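Phage-related conserved hypothetical protein, BB2244 (Bordetella bronchiseptica, PDB 2BDV) is of unknown function but belongs to the SOS response associated peptidase (SRAP) family, and so may take part in the handling of damaged DNA. Local coordinates at residues Met89-Ile95 with Ala130-Arg136. Numbering follows the deposited sequence.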
HETATM    1  N   MSE A  89      -2.367  -7.957  13.211  1.00 25.85           N
HETATM    2  CA  MSE A  89      -1.336  -8.098  12.195  1.00 26.40           C
HETATM    3  C   MSE A  89      -0.133  -7.189  12.404  1.00 24.34           C
HETATM    4  O   MSE A  89       0.921  -7.418  11.824  1.00 24.38           O
HETATM    5  CB  MSE A  89      -1.943  -7.813  10.825  1.00 31.20           C
HETATM    6  CG  MSE A  89      -2.976  -8.828  10.387  1.00 36.49           C
HETATM    7 SE   MSE A  89      -4.094  -8.144   8.953  1.00 49.32          SE
HETATM    8  CE  MSE A  89      -5.637  -7.675  10.017  1.00 42.80           C
ATOM      9  N   ILE A  90      -0.295  -6.160  13.231  1.00 23.50           N
ATOM     10  CA  ILE A  90       0.784  -5.222  13.483  1.00 21.40           C
ATOM     11  C   ILE A  90       2.029  -5.922  14.031  1.00 21.79           C
ATOM     12  O   ILE A  90       3.148  -5.431  13.885  1.00 20.51           O
ATOM     13  CB  ILE A  90       0.334  -4.121  14.465  1.00 22.46           C
ATOM     14  CG1 ILE A  90       1.448  -3.085  14.617  1.00 22.14           C
ATOM     15  CG2 ILE A  90      -0.071  -4.733  15.802  1.00 18.77           C
ATOM     16  CD1 ILE A  90       1.844  -2.448  13.289  1.00 23.52           C
ATOM     17  N   GLY A  91       1.833  -7.087  14.642  1.00 20.99           N
ATOM     18  CA  GLY A  91       2.958  -7.821  15.192  1.00 19.82           C
ATOM     19  C   GLY A  91       3.626  -8.783  14.226  1.00 19.15           C
ATOM     20  O   GLY A  91       4.848  -8.778  14.091  1.00 18.22           O
ATOM     21  N   THR A  92       2.823  -9.574  13.517  1.00 21.47           N
ATOM     22  CA  THR A  92       3.344 -10.594  12.604  1.00 20.98           C
ATOM     23  C   THR A  92       2.939 -10.510  11.127  1.00 20.75           C
ATOM     24  O   THR A  92       3.323 -11.368  10.333  1.00 22.95           O
ATOM     25  CB  THR A  92       2.938 -11.982  13.131  1.00 24.20           C
ATOM     26  OG1 THR A  92       1.507 -12.125  13.063  1.00 25.56           O
ATOM     27  CG2 THR A  92       3.358 -12.125  14.580  1.00 22.59           C
ATOM     28  N   GLY A  93       2.172  -9.495  10.750  1.00 19.34           N
ATOM     29  CA  GLY A  93       1.772  -9.386   9.359  1.00 18.52           C
ATOM     30  C   GLY A  93       2.306  -8.170   8.616  1.00 18.42           C
ATOM     31  O   GLY A  93       1.764  -7.805   7.578  1.00 20.15           O
ATOM     32  N   ARG A  94       3.369  -7.552   9.128  1.00 19.43           N
ATOM     33  CA  ARG A  94       3.945  -6.360   8.501  1.00 19.29           C
ATOM     34  C   ARG A  94       4.654  -6.640   7.171  1.00 18.84           C
ATOM     35  O   ARG A  94       5.574  -7.455   7.098  1.00 19.20           O
ATOM     36  CB  ARG A  94       4.924  -5.667   9.459  1.00 18.77           C
ATOM     37  CG  ARG A  94       4.314  -5.221  10.793  1.00 19.66           C
ATOM     38  CD  ARG A  94       5.296  -4.341  11.585  1.00 20.26           C
ATOM     39  NE  ARG A  94       6.536  -5.049  11.904  1.00 15.79           N
ATOM     40  CZ  ARG A  94       6.762  -5.701  13.040  1.00 14.67           C
ATOM     41  NH1 ARG A  94       5.833  -5.737  13.993  1.00 16.13           N
ATOM     42  NH2 ARG A  94       7.911  -6.327  13.216  1.00 15.15           N
ATOM     43  N   ILE A  95       4.209  -5.957   6.124  1.00 17.60           N
ATOM     44  CA  ILE A  95       4.796  -6.113   4.799  1.00 17.72           C
ATOM     45  C   ILE A  95       4.976  -4.749   4.137  1.00 17.14           C
ATOM     46  O   ILE A  95       4.513  -3.725   4.641  1.00 16.44           O
ATOM     47  CB  ILE A  95       3.889  -6.960   3.871  1.00 16.72           C
ATOM     48  CG1 ILE A  95       2.632  -6.166   3.495  1.00 15.96           C
ATOM     49  CG2 ILE A  95       3.486  -8.253   4.570  1.00 17.94           C
ATOM     50  CD1 ILE A  95       1.879  -6.704   2.268  1.00 14.24           C
ATOM     51  N   ALA A 130       3.957   0.980   3.525  1.00 15.32           N
ATOM     52  CA  ALA A 130       3.835   0.098   4.675  1.00 15.84           C
ATOM     53  C   ALA A 130       2.491  -0.613   4.523  1.00 15.61           C
ATOM     54  O   ALA A 130       1.501  -0.006   4.106  1.00 13.61           O
ATOM     55  CB  ALA A 130       3.854   0.911   5.956  1.00 13.94           C
ATOM     56  N   GLY A 131       2.456  -1.899   4.855  1.00 15.90           N
ATOM     57  CA  GLY A 131       1.218  -2.648   4.735  1.00 14.88           C
ATOM     58  C   GLY A 131       1.055  -3.733   5.779  1.00 14.20           C
ATOM     59  O   GLY A 131       2.007  -4.109   6.455  1.00 14.67           O
ATOM     60  N   LEU A 132      -0.168  -4.234   5.903  1.00 15.66           N
ATOM     61  CA  LEU A 132      -0.485  -5.284   6.862  1.00 15.95           C
ATOM     62  C   LEU A 132      -1.239  -6.392   6.130  1.00 17.33           C
ATOM     63  O   LEU A 132      -2.245  -6.146   5.458  1.00 17.78           O
ATOM     64  CB  LEU A 132      -1.346  -4.718   7.999  1.00 14.45           C
ATOM     65  CG  LEU A 132      -0.714  -3.662   8.913  1.00 14.24           C
ATOM     66  CD1 LEU A 132      -1.762  -3.121   9.882  1.00 15.53           C
ATOM     67  CD2 LEU A 132       0.453  -4.279   9.676  1.00  6.07           C
ATOM     68  N   SER A 133      -0.750  -7.614   6.275  1.00 15.96           N
ATOM     69  CA  SER A 133      -1.360  -8.747   5.604  1.00 16.73           C
ATOM     70  C   SER A 133      -1.736  -9.851   6.582  1.00 18.26           C
ATOM     71  O   SER A 133      -1.096 -10.031   7.619  1.00 20.88           O
ATOM     72  CB  SER A 133      -0.388  -9.286   4.543  1.00 16.66           C
ATOM     73  OG  SER A 133      -0.782 -10.556   4.059  1.00 19.00           O
ATOM     74  N   ALA A 134      -2.793 -10.577   6.248  1.00 18.12           N
ATOM     75  CA  ALA A 134      -3.248 -11.674   7.076  1.00 18.55           C
ATOM     76  C   ALA A 134      -2.789 -12.983   6.444  1.00 20.33           C
ATOM     77  O   ALA A 134      -3.186 -14.064   6.873  1.00 20.69           O
ATOM     78  CB  ALA A 134      -4.761 -11.651   7.196  1.00 18.61           C
ATOM     79  N   TRP A 135      -1.967 -12.908   5.408  1.00 18.38           N
ATOM     80  CA  TRP A 135      -1.511 -14.153   4.818  1.00 20.81           C
ATOM     81  C   TRP A 135      -0.353 -14.692   5.653  1.00 21.55           C
ATOM     82  O   TRP A 135       0.398 -13.928   6.260  1.00 24.14           O
ATOM     83  CB  TRP A 135      -1.059 -13.949   3.374  1.00 20.09           C
ATOM     84  CG  TRP A 135      -0.542 -15.207   2.765  1.00 22.64           C
ATOM     85  CD1 TRP A 135      -1.271 -16.189   2.158  1.00 23.19           C
ATOM     86  CD2 TRP A 135       0.823 -15.635   2.718  1.00 22.15           C
ATOM     87  NE1 TRP A 135      -0.439 -17.202   1.730  1.00 21.58           N
ATOM     88  CE2 TRP A 135       0.853 -16.883   2.063  1.00 22.07           C
ATOM     89  CE3 TRP A 135       2.027 -15.081   3.168  1.00 21.76           C
ATOM     90  CZ2 TRP A 135       2.037 -17.588   1.846  1.00 23.62           C
ATOM     91  CZ3 TRP A 135       3.205 -15.777   2.956  1.00 22.68           C
ATOM     92  CH2 TRP A 135       3.203 -17.019   2.298  1.00 23.96           C
ATOM     93  N   ARG A 136      -0.238 -16.013   5.706  1.00 22.27           N
ATOM     94  CA  ARG A 136       0.833 -16.679   6.440  1.00 24.36           C
ATOM     95  C   ARG A 136       1.139 -17.967   5.681  1.00 25.83           C
ATOM     96  O   ARG A 136       0.303 -18.446   4.915  1.00 23.74           O
ATOM     97  CB  ARG A 136       0.396 -17.003   7.871  1.00 24.18           C
ATOM     98  CG  ARG A 136       0.034 -15.793   8.720  1.00 24.49           C
ATOM     99  CD  ARG A 136       1.245 -14.976   9.161  1.00 24.09           C
ATOM    100  NE  ARG A 136       0.815 -13.896  10.048  1.00 22.85           N
ATOM    101  CZ  ARG A 136       0.307 -12.736   9.642  1.00 23.22           C
ATOM    102  NH1 ARG A 136       0.175 -12.479   8.345  1.00 21.02           N
ATOM    103  NH2 ARG A 136      -0.112 -11.851  10.541  1.00 21.59           N
TER
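Arg94 and Ile95 open strand 94-99 and run antiparallel to Gly131 and Leu132, near the end of strand 126-133, at one margin of the mixed four-stranded sheet of this SRAP-family protein. Ile95 and Gly131 form a hydrogen-bonded pair, Ile95 N giving to Gly131 O at 2.9 Å and Gly131 N to Ile95 O at 2.8 Å. Arg94 and Leu132 make the following non-hydrogen-bonded pair, and Ser133 N then donates to Gly93 O, just ahead of strand 94-99. Before that strand, residues 89-92 curl into a turn closed by Gly93 N on Met89 O.

Leu132 rests CD2 against the start of this turn, 3.9 Å from Ile90 CA, while Ile90 CD1 approaches the same methyl; Trp177 of helix 171-178 touches both side chains. Arg94 CG also approaches Leu132 CD2, and the arginine chain, bent at chi3 (-61°), turns back so that NH1 donates to Ile90 O in the carbonyl plane, holding the turn from its outer side. On the other face of the sheet, Ile95 lays CG2 against Ser133 CB at 4.0 Å, with Phe147 of the neighbouring strand touching both residues. The selenium of Met89, a selenomethionine here, lies over the Ser133 carbonyl and meets Ala134 CB at 4.0 Å; Tyr62 touches both side chains.

Beyond the strand, Ser133 OG accepts from Trp135 N in an ST turn, and Arg136 folds back with a bend at chi2 (-73°). Its NH1 gives a nearly straight bond to Ser133 O, which lies in the guanidinium plane and helps to orient the flat group. Thr92 O sits over the centre of one guanidinium face, 3.3 Å above the plane, and Arg136 NH2 reaches Thr92 OG1 at 3.0 Å through a bent bond of 138°.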